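Local atomic coordinates of cytochrome C2 (PDB entry 1VYD), a protein that carries electrons through its covalently bound heme and, in purple photosynthetic bacteria, donates them to the oxidized bacteriochlorophyll of the photophosphorylation pathway. Residues A[43-48]-A[58-63]; A[54-59]-A[90-95]; A[74-79]-A[94-99]. The protein carries 1 engineered substitution. All coordinates share one frame; numbering follows the deposited sequence.

Overall arrangement
All three contacts reach the same heme and are partly buried, contact 3 lying nearest the centre of the chain and holding the most buried residues. Contacts 1 and 2 share helix 55-62 and touch each other at the propionates, I57 of contact 2 packing on A45 and G46 of contact 1. Contact 1 is a close approach of backbones joined by a water, whereas contact 2 adds polar bonds and a weak ion pair at an exposed margin. Contact 3 packs helix 69-77 and P79 against the loop that carries the iron-binding methionine. T94 and E95 belong to both contact 2 and contact 3, so one loop runs from a heme propionate to the metal.

Contact 1. Residues A[43-48]-A[58-63]; sequences RTAGTY and VALGAS. With HEM (protoporphyrin IX containing Fe), chain C.
T44 and A45 lie against G61, where helix 55-62 presents bare backbone to the loop. The methyl CG2 of T44 comes up beside the peptide, 3.4 Å from G61 O, a placement set by a first torsion of -55° that turns OG1 to the backbone N side and leaves CG2 on the helix side. A45 directs its CB toward the helix and meets the CD2 branch of L60 at 4.2 Å. Between them A45 O receives a CA-H...O contact from G61 CA, 3.3 Å away with 154° at the hydrogen; a side chain on G61 would run into this oxygen. V58 sets out away from the loop, yet its CG2 still reaches G46 O at 3.8 Å. No direct hydrogen bond joins the segments; one water donates to both A45 O (2.9 Å) and V58 O. Two donors hydrogen-bond one carboxylate, making this loop part of the heme-propionate pocket: G46 gives its N-H to HEM O1A at 2.8 Å, and R43 NH1 makes a 170° bond to HEM O2A at 3.0 Å. That oxygen lies at the guanidinium edge, while Y48 CD1 sits over one face; NH1 also bonds N36 O. The loop, which follows strand 26-28, thus lies between the propionate and helix 55-62, with L60 continuing onto L83 and K86 of helix 79-87.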
loop_
_atom_site.group_PDB
_atom_site.type_symbol
_atom_site.label_atom_id
_atom_site.label_comp_id
_atom_site.label_asym_id
_atom_site.label_seq_id
_atom_site.Cartn_x
_atom_site.Cartn_y
_atom_site.Cartn_z
ATOM N N ARG A 43 -0.222 9.674 0.612
ATOM C CA ARG A 43 1.036 9.887 -0.108
ATOM C C ARG A 43 0.927 9.569 -1.610
ATOM O O ARG A 43 0.075 8.740 -1.926
ATOM C CB ARG A 43 2.061 8.938 0.512
ATOM C CG ARG A 43 3.410 8.924 -0.187
ATOM C CD ARG A 43 4.428 8.151 0.690
ATOM N NE ARG A 43 4.547 6.738 0.426
ATOM C CZ ARG A 43 4.785 5.680 1.209
ATOM N NH1 ARG A 43 4.895 4.386 0.756
ATOM N NH2 ARG A 43 4.969 5.673 2.543
ATOM N N THR A 44 1.617 10.308 -2.470
ATOM C CA THR A 44 1.511 10.081 -3.913
ATOM C C THR A 44 1.984 8.642 -4.238
ATOM O O THR A 44 3.039 8.281 -3.734
ATOM C CB THR A 44 2.378 11.110 -4.689
ATOM O OG1 THR A 44 1.916 12.406 -4.239
ATOM C CG2 THR A 44 2.279 11.084 -6.205
ATOM N N ALA A 45 1.221 7.910 -5.061
ATOM C CA ALA A 45 1.607 6.566 -5.428
ATOM C C ALA A 45 2.985 6.487 -6.076
ATOM O O ALA A 45 3.396 7.330 -6.876
ATOM C CB ALA A 45 0.676 5.874 -6.419
ATOM N N GLY A 46 3.731 5.469 -5.596
ATOM C CA GLY A 46 5.068 5.262 -6.262
ATOM C C GLY A 46 6.053 6.376 -6.172
ATOM O O GLY A 46 6.870 6.485 -7.114
ATOM N N THR A 47 6.259 6.950 -4.932
ATOM C CA THR A 47 7.286 8.024 -4.813
ATOM C C THR A 47 8.157 7.810 -3.577
ATOM O O THR A 47 9.008 8.627 -3.244
ATOM C CB THR A 47 6.647 9.453 -4.722
ATOM O OG1 THR A 47 5.652 9.380 -3.664
ATOM C CG2 THR A 47 5.818 9.773 -5.973
ATOM N N TYR A 48 7.901 6.816 -2.743
ATOM C CA TYR A 48 8.746 6.540 -1.578
ATOM C C TYR A 48 10.210 6.419 -2.003
ATOM O O TYR A 48 10.470 5.812 -3.043
ATOM C CB TYR A 48 8.371 5.205 -0.859
ATOM C CG TYR A 48 8.906 5.328 0.571
ATOM C CD1 TYR A 48 8.330 6.127 1.534
ATOM C CD2 TYR A 48 10.063 4.607 0.867
ATOM C CE1 TYR A 48 8.937 6.242 2.806
ATOM C CE2 TYR A 48 10.662 4.698 2.113
ATOM C CZ TYR A 48 10.086 5.515 3.074
ATOM O OH TYR A 48 10.714 5.542 4.332
ATOM N N VAL A 58 4.192 4.017 -10.840
ATOM C CA VAL A 58 4.766 5.402 -10.911
ATOM C C VAL A 58 3.957 6.367 -11.768
ATOM O O VAL A 58 3.718 7.524 -11.398
ATOM C CB VAL A 58 6.192 5.177 -11.445
ATOM C CG1 VAL A 58 6.850 6.460 -11.936
ATOM C CG2 VAL A 58 6.994 4.511 -10.321
ATOM N N ALA A 59 3.440 5.935 -12.953
ATOM C CA ALA A 59 2.628 6.738 -13.870
ATOM C C ALA A 59 1.336 7.132 -13.159
ATOM O O ALA A 59 0.758 8.198 -13.251
ATOM C CB ALA A 59 2.234 5.901 -15.134
ATOM N N LEU A 60 0.851 6.210 -12.299
ATOM C CA LEU A 60 -0.318 6.500 -11.495
ATOM C C LEU A 60 -0.012 7.640 -10.544
ATOM O O LEU A 60 -0.793 8.585 -10.472
ATOM C CB LEU A 60 -0.792 5.214 -10.833
ATOM C CG LEU A 60 -2.004 5.461 -9.878
ATOM C CD1 LEU A 60 -3.217 5.965 -10.638
ATOM C CD2 LEU A 60 -2.150 4.243 -9.016
ATOM N N GLY A 61 1.175 7.687 -9.894
ATOM C CA GLY A 61 1.389 8.866 -9.040
ATOM C C GLY A 61 1.750 10.092 -9.898
ATOM O O GLY A 61 1.534 11.263 -9.532
ATOM N N ALA A 62 2.314 9.865 -11.115
ATOM C CA ALA A 62 2.644 11.017 -11.939
ATOM C C ALA A 62 1.387 11.728 -12.387
ATOM O O ALA A 62 1.405 12.928 -12.574
ATOM C CB ALA A 62 3.561 10.513 -13.024
ATOM N N SER A 63 0.223 11.098 -12.441
ATOM C CA SER A 63 -1.010 11.813 -12.764
ATOM C C SER A 63 -1.674 12.462 -11.552
ATOM O O SER A 63 -2.868 12.729 -11.744
ATOM C CB SER A 63 -2.029 10.796 -13.339
ATOM O OG SER A 63 -2.451 10.096 -12.132
HETATM C CHA HEM C . 3.172 -1.745 -3.085
HETATM C CHB HEM C . -0.033 -2.273 0.547
HETATM C CHC HEM C . 1.016 -7.030 0.727
HETATM C CHD HEM C . 4.776 -6.282 -2.286
HETATM C C1A HEM C . 2.155 -1.526 -2.161
HETATM C C2A HEM C . 1.456 -0.276 -1.948
HETATM C C3A HEM C . 0.590 -0.460 -0.975
HETATM C C4A HEM C . 0.701 -1.818 -0.538
HETATM C CMA HEM C . -0.445 0.434 -0.251
HETATM C CAA HEM C . 1.766 1.016 -2.781
HETATM C CBA HEM C . 2.821 1.820 -2.058
HETATM C CGA HEM C . 3.295 3.123 -2.667
HETATM O O1A HEM C . 2.761 3.560 -3.727
HETATM O O2A HEM C . 4.319 3.580 -2.104
HETATM C C1B HEM C . 0.027 -3.615 0.868
HETATM C C2B HEM C . -0.846 -4.218 1.845
HETATM C C3B HEM C . -0.564 -5.528 1.839
HETATM C C4B HEM C . 0.511 -5.777 0.935
HETATM C CMB HEM C . -1.876 -3.430 2.725
HETATM C CAB HEM C . -1.272 -6.677 2.599
HETATM C CBB HEM C . -2.650 -6.787 2.511
HETATM C C1C HEM C . 2.136 -7.208 -0.078
HETATM C C2C HEM C . 2.854 -8.471 -0.194
HETATM C C3C HEM C . 3.854 -8.274 -1.030
HETATM C C4C HEM C . 3.836 -6.886 -1.456
HETATM C CMC HEM C . 2.433 -9.714 0.611
HETATM C CAC HEM C . 4.866 -9.276 -1.624
HETATM C CBC HEM C . 4.573 -10.595 -1.870
HETATM C C1D HEM C . 4.678 -4.973 -2.722
HETATM C C2D HEM C . 5.472 -4.417 -3.786
HETATM C C3D HEM C . 5.030 -3.165 -4.003
HETATM C C4D HEM C . 3.905 -2.924 -3.131
HETATM C CMD HEM C . 6.633 -5.180 -4.445
HETATM C CAD HEM C . 5.473 -2.147 -5.051
HETATM C CBD HEM C . 4.473 -2.289 -6.256
HETATM C CGD HEM C . 5.023 -1.991 -7.622
HETATM O O1D HEM C . 4.261 -2.376 -8.543
HETATM O O2D HEM C . 6.209 -1.568 -7.795
HETATM N NA HEM C . 1.674 -2.440 -1.284
HETATM N NB HEM C . 0.871 -4.558 0.366
HETATM N NC HEM C . 2.744 -6.256 -0.867
HETATM N ND HEM C . 3.697 -4.058 -2.350
HETATM FE FE HEM C . 2.244 -4.333 -1.051
HETATM O O HOH W 1 4.753 8.705 -9.079
#

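Contact 2. Residues A[54-59]-A[90-95]; sequences KDSIVA and KKAKTE. Engineered in segment 90-95: E95 (natural residue Gly). With HEM (protoporphyrin IX containing Fe), chain C.
K54 and the engineered E95 cross at about a right angle beside a heme propionate, with K54 in the N-cap position of helix 55-62 and E95 just ahead of the axial methionine in the ligand loop of this cytochrome c. Along K54, CB lies by HEM O1D as well as E95 CG, 4.0 Å from the latter, and CG then closes to 3.3 Å of E95 CG. The chain bends at chi2 (-136°), so that CD still skirts E95 CG while CE comes within 4.2 Å of K93 NZ. At the tip, a second bend at chi4 (44°) turns NZ to face the carboxylate almost evenly, E95 OE2 at 3.4 Å and OE1 hardly farther, a long and weak salt bridge that belongs to this variant, glycine being the natural residue. With an alanine in place of this lysine, the E95 carboxylate would probably lose its ammonium mate and E95 CG the chain it lies on. The bonds to the propionate come from the backbone: K54 N gives to HEM O2D (3.0 Å) and E95 N to HEM O1D (3.1 Å, 173°). A water accepting from I57 N lies close to K93 O and HEM O1D. Next to A92, S56 OG accepts the N-H of K93 at 3.1 Å.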
loop_
_atom_site.group_PDB
_atom_site.type_symbol
_atom_site.label_atom_id
_atom_site.label_comp_id
_atom_site.label_asym_id
_atom_site.label_seq_id
_atom_site.Cartn_x
_atom_site.Cartn_y
_atom_site.Cartn_z
ATOM N N LYS A 54 7.688 -0.695 -10.250
ATOM C CA LYS A 54 7.359 -0.997 -11.627
ATOM C C LYS A 54 6.751 0.304 -12.151
ATOM O O LYS A 54 6.239 1.137 -11.390
ATOM C CB LYS A 54 6.417 -2.179 -11.798
ATOM C CG LYS A 54 7.131 -3.451 -12.197
ATOM C CD LYS A 54 6.391 -4.212 -13.316
ATOM C CE LYS A 54 7.322 -5.080 -14.186
ATOM N NZ LYS A 54 8.271 -5.808 -13.237
ATOM N N ASP A 55 6.800 0.476 -13.463
ATOM C CA ASP A 55 6.381 1.699 -14.118
ATOM C C ASP A 55 4.960 2.084 -14.008
ATOM O O ASP A 55 4.660 3.287 -13.927
ATOM C CB ASP A 55 6.951 1.546 -15.547
ATOM C CG ASP A 55 6.095 0.641 -16.373
ATOM O OD1 ASP A 55 5.707 -0.468 -15.889
ATOM O OD2 ASP A 55 5.784 1.101 -17.506
ATOM N N SER A 56 3.935 1.220 -13.966
ATOM C CA SER A 56 2.565 1.667 -13.865
ATOM C C SER A 56 2.165 2.430 -12.624
ATOM O O SER A 56 1.338 3.368 -12.686
ATOM C CB SER A 56 1.538 0.465 -13.801
ATOM O OG SER A 56 1.988 -0.403 -14.808
ATOM N N ILE A 57 2.607 1.912 -11.467
ATOM C CA ILE A 57 2.300 2.549 -10.206
ATOM C C ILE A 57 3.009 3.921 -10.208
ATOM O O ILE A 57 2.450 4.897 -9.687
ATOM C CB ILE A 57 2.649 1.720 -8.977
ATOM C CG1 ILE A 57 2.009 2.500 -7.794
ATOM C CG2 ILE A 57 4.152 1.586 -8.815
ATOM C CD1 ILE A 57 2.106 1.797 -6.452
ATOM N N VAL A 58 4.192 4.017 -10.840
ATOM C CA VAL A 58 4.766 5.402 -10.911
ATOM C C VAL A 58 3.957 6.367 -11.768
ATOM O O VAL A 58 3.718 7.524 -11.398
ATOM C CB VAL A 58 6.192 5.177 -11.445
ATOM C CG1 VAL A 58 6.850 6.460 -11.936
ATOM C CG2 VAL A 58 6.994 4.511 -10.321
ATOM N N ALA A 59 3.440 5.935 -12.953
ATOM C CA ALA A 59 2.628 6.738 -13.870
ATOM C C ALA A 59 1.336 7.132 -13.159
ATOM O O ALA A 59 0.758 8.198 -13.251
ATOM C CB ALA A 59 2.234 5.901 -15.134
ATOM N N LYS A 90 -4.749 -1.778 -20.297
ATOM C CA LYS A 90 -4.786 -3.221 -20.194
ATOM C C LYS A 90 -3.407 -3.789 -19.897
ATOM O O LYS A 90 -3.354 -4.876 -19.318
ATOM C CB LYS A 90 -5.324 -3.938 -21.451
ATOM C CG LYS A 90 -6.495 -3.324 -22.196
ATOM C CD LYS A 90 -6.965 -4.030 -23.453
ATOM C CE LYS A 90 -5.906 -4.661 -24.333
ATOM N NZ LYS A 90 -6.345 -5.992 -24.863
ATOM N N LYS A 91 -2.323 -3.140 -20.300
ATOM C CA LYS A 91 -0.989 -3.666 -20.057
ATOM C C LYS A 91 -0.425 -3.220 -18.695
ATOM O O LYS A 91 0.745 -3.517 -18.427
ATOM C CB LYS A 91 -0.052 -3.222 -21.176
ATOM C CG LYS A 91 -0.395 -3.676 -22.583
ATOM C CD LYS A 91 0.811 -4.001 -23.453
ATOM C CE LYS A 91 0.475 -5.199 -24.344
ATOM N NZ LYS A 91 1.739 -5.798 -24.950
ATOM N N ALA A 92 -1.139 -2.439 -17.867
ATOM C CA ALA A 92 -0.608 -2.051 -16.569
ATOM C C ALA A 92 -0.202 -3.340 -15.854
ATOM O O ALA A 92 -0.977 -4.305 -15.857
ATOM C CB ALA A 92 -1.575 -1.336 -15.624
ATOM N N LYS A 93 0.978 -3.283 -15.247
ATOM C CA LYS A 93 1.477 -4.429 -14.459
ATOM C C LYS A 93 1.857 -3.979 -13.041
ATOM O O LYS A 93 2.320 -2.858 -12.742
ATOM C CB LYS A 93 2.694 -4.971 -15.204
ATOM C CG LYS A 93 2.496 -5.891 -16.404
ATOM C CD LYS A 93 3.652 -6.833 -16.725
ATOM C CE LYS A 93 3.718 -7.986 -15.719
ATOM N NZ LYS A 93 5.074 -8.438 -15.293
ATOM N N THR A 94 1.831 -4.908 -12.091
ATOM C CA THR A 94 2.206 -4.702 -10.723
ATOM C C THR A 94 3.221 -5.732 -10.217
ATOM O O THR A 94 3.161 -6.902 -10.556
ATOM C CB THR A 94 0.958 -4.814 -9.793
ATOM O OG1 THR A 94 1.412 -4.836 -8.424
ATOM C CG2 THR A 94 0.342 -6.160 -10.104
ATOM N N GLU A 95 4.107 -5.328 -9.307
ATOM C CA GLU A 95 5.094 -6.222 -8.732
ATOM C C GLU A 95 4.520 -6.842 -7.460
ATOM O O GLU A 95 5.191 -7.624 -6.783
ATOM C CB GLU A 95 6.394 -5.591 -8.288
ATOM C CG GLU A 95 7.339 -5.153 -9.352
ATOM C CD GLU A 95 8.206 -6.273 -9.898
ATOM O OE1 GLU A 95 7.679 -7.364 -10.211
ATOM O OE2 GLU A 95 9.437 -6.021 -10.019
HETATM C CHA HEM C . 3.172 -1.745 -3.085
HETATM C CHB HEM C . -0.033 -2.273 0.547
HETATM C CHC HEM C . 1.016 -7.030 0.727
HETATM C CHD HEM C . 4.776 -6.282 -2.286
HETATM C C1A HEM C . 2.155 -1.526 -2.161
HETATM C C2A HEM C . 1.456 -0.276 -1.948
HETATM C C3A HEM C . 0.590 -0.460 -0.975
HETATM C C4A HEM C . 0.701 -1.818 -0.538
HETATM C CMA HEM C . -0.445 0.434 -0.251
HETATM C CAA HEM C . 1.766 1.016 -2.781
HETATM C CBA HEM C . 2.821 1.820 -2.058
HETATM C CGA HEM C . 3.295 3.123 -2.667
HETATM O O1A HEM C . 2.761 3.560 -3.727
HETATM O O2A HEM C . 4.319 3.580 -2.104
HETATM C C1B HEM C . 0.027 -3.615 0.868
HETATM C C2B HEM C . -0.846 -4.218 1.845
HETATM C C3B HEM C . -0.564 -5.528 1.839
HETATM C C4B HEM C . 0.511 -5.777 0.935
HETATM C CMB HEM C . -1.876 -3.430 2.725
HETATM C CAB HEM C . -1.272 -6.677 2.599
HETATM C CBB HEM C . -2.650 -6.787 2.511
HETATM C C1C HEM C . 2.136 -7.208 -0.078
HETATM C C2C HEM C . 2.854 -8.471 -0.194
HETATM C C3C HEM C . 3.854 -8.274 -1.030
HETATM C C4C HEM C . 3.836 -6.886 -1.456
HETATM C CMC HEM C . 2.433 -9.714 0.611
HETATM C CAC HEM C . 4.866 -9.276 -1.624
HETATM C CBC HEM C . 4.573 -10.595 -1.870
HETATM C C1D HEM C . 4.678 -4.973 -2.722
HETATM C C2D HEM C . 5.472 -4.417 -3.786
HETATM C C3D HEM C . 5.030 -3.165 -4.003
HETATM C C4D HEM C . 3.905 -2.924 -3.131
HETATM C CMD HEM C . 6.633 -5.180 -4.445
HETATM C CAD HEM C . 5.473 -2.147 -5.051
HETATM C CBD HEM C . 4.473 -2.289 -6.256
HETATM C CGD HEM C . 5.023 -1.991 -7.622
HETATM O O1D HEM C . 4.261 -2.376 -8.543
HETATM O O2D HEM C . 6.209 -1.568 -7.795
HETATM N NA HEM C . 1.674 -2.440 -1.284
HETATM N NB HEM C . 0.871 -4.558 0.366
HETATM N NC HEM C . 2.744 -6.256 -0.867
HETATM N ND HEM C . 3.697 -4.058 -2.350
HETATM FE FE HEM C . 2.244 -4.333 -1.051
HETATM O O HOH W 2 3.491 -0.942 -10.790
#

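Contact 3. Residues A[74-79]-A[94-99]; sequences TYVKDP and TEMAFK. Engineered in segment 94-99: E95 (natural residue Gly). With HEM (protoporphyrin IX containing Fe), chain C.
M96 and Y75 meet on the methionine side of the heme, and metal coordination dominates the contact. M96 SD binds HEM FE at 2.4 Å, with H17 as the other axial ligand. Its CG stands trans to the backbone N (chi1 170°) and the chain stays extended beyond, which lays CB and CG over the porphyrin and carries the sulfur to the metal. The sulfur also makes a Met-aromatic contact, 4.8 Å from the centroid of the Y75 ring and 58° off its normal, an oblique approach in which Y75 OH comes closest, 3.6 Å from M96 SD. The terminal methyl lies against the porphyrin and also meets apolar side chains: M96 CE has V76 CG2 at 4.0 Å and P79 CG at the same distance, with Y75 CE2 close by. This is the methionine side of the class I cytochrome c fold, in which the ligand loop 94-99 lies against helix 69-77 and the start of helix 79-87. Among the polar bonds, T94 OG1 accepts the N-H of M96 at 2.9 Å, forming an ST turn, and a water donates to HEM O1D at 2.8 Å. Backbone oxygens make the outer contacts: K99 CA approaches V76 O at 3.6 Å in a CA-H...O contact, and P79 CG packs 3.5 Å from F98 O. D78, beside the K99 chain, turns OD2 to the N-H of A81 and caps helix 79-87.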
loop_
_atom_site.group_PDB
_atom_site.type_symbol
_atom_site.label_atom_id
_atom_site.label_comp_id
_atom_site.label_asym_id
_atom_site.label_seq_id
_atom_site.Cartn_x
_atom_site.Cartn_y
_atom_site.Cartn_z
ATOM N N THR A 74 -9.319 -1.222 -2.036
ATOM C CA THR A 74 -9.622 -1.870 -3.335
ATOM C C THR A 74 -8.364 -2.372 -3.999
ATOM O O THR A 74 -8.351 -3.339 -4.763
ATOM C CB THR A 74 -10.258 -0.844 -4.304
ATOM O OG1 THR A 74 -11.469 -0.279 -3.746
ATOM C CG2 THR A 74 -10.619 -1.481 -5.623
ATOM N N TYR A 75 -7.253 -1.607 -3.882
ATOM C CA TYR A 75 -6.019 -2.011 -4.591
ATOM C C TYR A 75 -5.501 -3.351 -4.097
ATOM O O TYR A 75 -5.046 -4.167 -4.866
ATOM C CB TYR A 75 -4.921 -0.994 -4.340
ATOM C CG TYR A 75 -3.496 -1.437 -4.642
ATOM C CD1 TYR A 75 -2.977 -1.511 -5.938
ATOM C CD2 TYR A 75 -2.623 -1.688 -3.587
ATOM C CE1 TYR A 75 -1.638 -1.752 -6.181
ATOM C CE2 TYR A 75 -1.283 -1.904 -3.797
ATOM C CZ TYR A 75 -0.816 -1.982 -5.106
ATOM O OH TYR A 75 0.540 -2.219 -5.302
ATOM N N VAL A 76 -5.527 -3.603 -2.825
ATOM C CA VAL A 76 -5.031 -4.781 -2.069
ATOM C C VAL A 76 -5.843 -6.011 -2.400
ATOM O O VAL A 76 -5.349 -7.135 -2.477
ATOM C CB VAL A 76 -5.069 -4.178 -0.639
ATOM C CG1 VAL A 76 -6.021 -4.775 0.377
ATOM C CG2 VAL A 76 -3.722 -3.914 -0.030
ATOM N N LYS A 77 -7.120 -5.942 -2.791
ATOM C CA LYS A 77 -7.925 -7.065 -3.252
ATOM C C LYS A 77 -7.426 -7.519 -4.618
ATOM O O LYS A 77 -7.486 -8.731 -4.909
ATOM C CB LYS A 77 -9.418 -6.784 -3.449
ATOM C CG LYS A 77 -10.228 -6.628 -2.203
ATOM C CD LYS A 77 -11.320 -5.577 -2.373
ATOM C CE LYS A 77 -12.361 -5.768 -1.272
ATOM N NZ LYS A 77 -12.501 -4.543 -0.406
ATOM N N ASP A 78 -6.944 -6.588 -5.443
ATOM C CA ASP A 78 -6.417 -7.078 -6.738
ATOM C C ASP A 78 -5.625 -5.955 -7.360
ATOM O O ASP A 78 -6.188 -5.072 -8.024
ATOM C CB ASP A 78 -7.577 -7.521 -7.643
ATOM C CG ASP A 78 -7.114 -8.209 -8.885
ATOM O OD1 ASP A 78 -7.898 -9.107 -9.254
ATOM O OD2 ASP A 78 -6.038 -8.045 -9.514
ATOM N N PRO A 79 -4.352 -5.876 -7.024
ATOM C CA PRO A 79 -3.491 -4.773 -7.399
ATOM C C PRO A 79 -3.393 -4.602 -8.877
ATOM O O PRO A 79 -3.448 -3.461 -9.371
ATOM C CB PRO A 79 -2.159 -5.057 -6.716
ATOM C CG PRO A 79 -2.346 -6.224 -5.793
ATOM C CD PRO A 79 -3.627 -6.896 -6.184
ATOM N N THR A 94 1.831 -4.908 -12.091
ATOM C CA THR A 94 2.206 -4.702 -10.723
ATOM C C THR A 94 3.221 -5.732 -10.217
ATOM O O THR A 94 3.161 -6.902 -10.556
ATOM C CB THR A 94 0.958 -4.814 -9.793
ATOM O OG1 THR A 94 1.412 -4.836 -8.424
ATOM C CG2 THR A 94 0.342 -6.160 -10.104
ATOM N N GLU A 95 4.107 -5.328 -9.307
ATOM C CA GLU A 95 5.094 -6.222 -8.732
ATOM C C GLU A 95 4.520 -6.842 -7.460
ATOM O O GLU A 95 5.191 -7.624 -6.783
ATOM C CB GLU A 95 6.394 -5.591 -8.288
ATOM C CG GLU A 95 7.339 -5.153 -9.352
ATOM C CD GLU A 95 8.206 -6.273 -9.898
ATOM O OE1 GLU A 95 7.679 -7.364 -10.211
ATOM O OE2 GLU A 95 9.437 -6.021 -10.019
ATOM N N MET A 96 3.449 -6.270 -6.956
ATOM C CA MET A 96 2.918 -6.773 -5.675
ATOM C C MET A 96 2.103 -8.018 -6.047
ATOM O O MET A 96 1.012 -7.890 -6.530
ATOM C CB MET A 96 2.108 -5.694 -4.997
ATOM C CG MET A 96 1.352 -6.334 -3.791
ATOM S SD MET A 96 0.736 -4.920 -2.866
ATOM C CE MET A 96 -0.742 -5.643 -2.155
ATOM N N ALA A 97 2.650 -9.214 -5.932
ATOM C CA ALA A 97 1.872 -10.407 -6.319
ATOM C C ALA A 97 1.315 -11.092 -5.061
ATOM O O ALA A 97 1.865 -12.059 -4.505
ATOM C CB ALA A 97 2.739 -11.426 -7.051
ATOM N N PHE A 98 0.190 -10.552 -4.634
ATOM C CA PHE A 98 -0.527 -11.017 -3.471
ATOM C C PHE A 98 -1.854 -10.229 -3.552
ATOM O O PHE A 98 -1.771 -9.027 -3.815
ATOM C CB PHE A 98 0.128 -10.621 -2.131
ATOM C CG PHE A 98 -0.783 -11.026 -1.019
ATOM C CD1 PHE A 98 -0.980 -12.384 -0.792
ATOM C CD2 PHE A 98 -1.473 -10.119 -0.267
ATOM C CE1 PHE A 98 -1.801 -12.800 0.222
ATOM C CE2 PHE A 98 -2.289 -10.509 0.766
ATOM C CZ PHE A 98 -2.466 -11.859 1.012
ATOM N N LYS A 99 -2.923 -10.996 -3.377
ATOM C CA LYS A 99 -4.256 -10.411 -3.427
ATOM C C LYS A 99 -4.858 -10.769 -2.074
ATOM O O LYS A 99 -4.748 -11.962 -1.670
ATOM C CB LYS A 99 -5.076 -10.980 -4.579
ATOM C CG LYS A 99 -4.421 -11.350 -5.885
ATOM C CD LYS A 99 -5.331 -11.881 -7.008
ATOM C CE LYS A 99 -4.884 -13.190 -7.688
ATOM N NZ LYS A 99 -6.014 -14.038 -8.266
HETATM C CHA HEM C . 3.172 -1.745 -3.085
HETATM C CHB HEM C . -0.033 -2.273 0.547
HETATM C CHC HEM C . 1.016 -7.030 0.727
HETATM C CHD HEM C . 4.776 -6.282 -2.286
HETATM C C1A HEM C . 2.155 -1.526 -2.161
HETATM C C2A HEM C . 1.456 -0.276 -1.948
HETATM C C3A HEM C . 0.590 -0.460 -0.975
HETATM C C4A HEM C . 0.701 -1.818 -0.538
HETATM C CMA HEM C . -0.445 0.434 -0.251
HETATM C CAA HEM C . 1.766 1.016 -2.781
HETATM C CBA HEM C . 2.821 1.820 -2.058
HETATM C CGA HEM C . 3.295 3.123 -2.667
HETATM O O1A HEM C . 2.761 3.560 -3.727
HETATM O O2A HEM C . 4.319 3.580 -2.104
HETATM C C1B HEM C . 0.027 -3.615 0.868
HETATM C C2B HEM C . -0.846 -4.218 1.845
HETATM C C3B HEM C . -0.564 -5.528 1.839
HETATM C C4B HEM C . 0.511 -5.777 0.935
HETATM C CMB HEM C . -1.876 -3.430 2.725
HETATM C CAB HEM C . -1.272 -6.677 2.599
HETATM C CBB HEM C . -2.650 -6.787 2.511
HETATM C C1C HEM C . 2.136 -7.208 -0.078
HETATM C C2C HEM C . 2.854 -8.471 -0.194
HETATM C C3C HEM C . 3.854 -8.274 -1.030
HETATM C C4C HEM C . 3.836 -6.886 -1.456
HETATM C CMC HEM C . 2.433 -9.714 0.611
HETATM C CAC HEM C . 4.866 -9.276 -1.624
HETATM C CBC HEM C . 4.573 -10.595 -1.870
HETATM C C1D HEM C . 4.678 -4.973 -2.722
HETATM C C2D HEM C . 5.472 -4.417 -3.786
HETATM C C3D HEM C . 5.030 -3.165 -4.003
HETATM C C4D HEM C . 3.905 -2.924 -3.131
HETATM C CMD HEM C . 6.633 -5.180 -4.445
HETATM C CAD HEM C . 5.473 -2.147 -5.051
HETATM C CBD HEM C . 4.473 -2.289 -6.256
HETATM C CGD HEM C . 5.023 -1.991 -7.622
HETATM O O1D HEM C . 4.261 -2.376 -8.543
HETATM O O2D HEM C . 6.209 -1.568 -7.795
HETATM N NA HEM C . 1.674 -2.440 -1.284
HETATM N NB HEM C . 0.871 -4.558 0.366
HETATM N NC HEM C . 2.744 -6.256 -0.867
HETATM N ND HEM C . 3.697 -4.058 -2.350
HETATM FE FE HEM C . 2.244 -4.333 -1.051
HETATM O O HOH W 3 1.667 -2.585 -7.452
#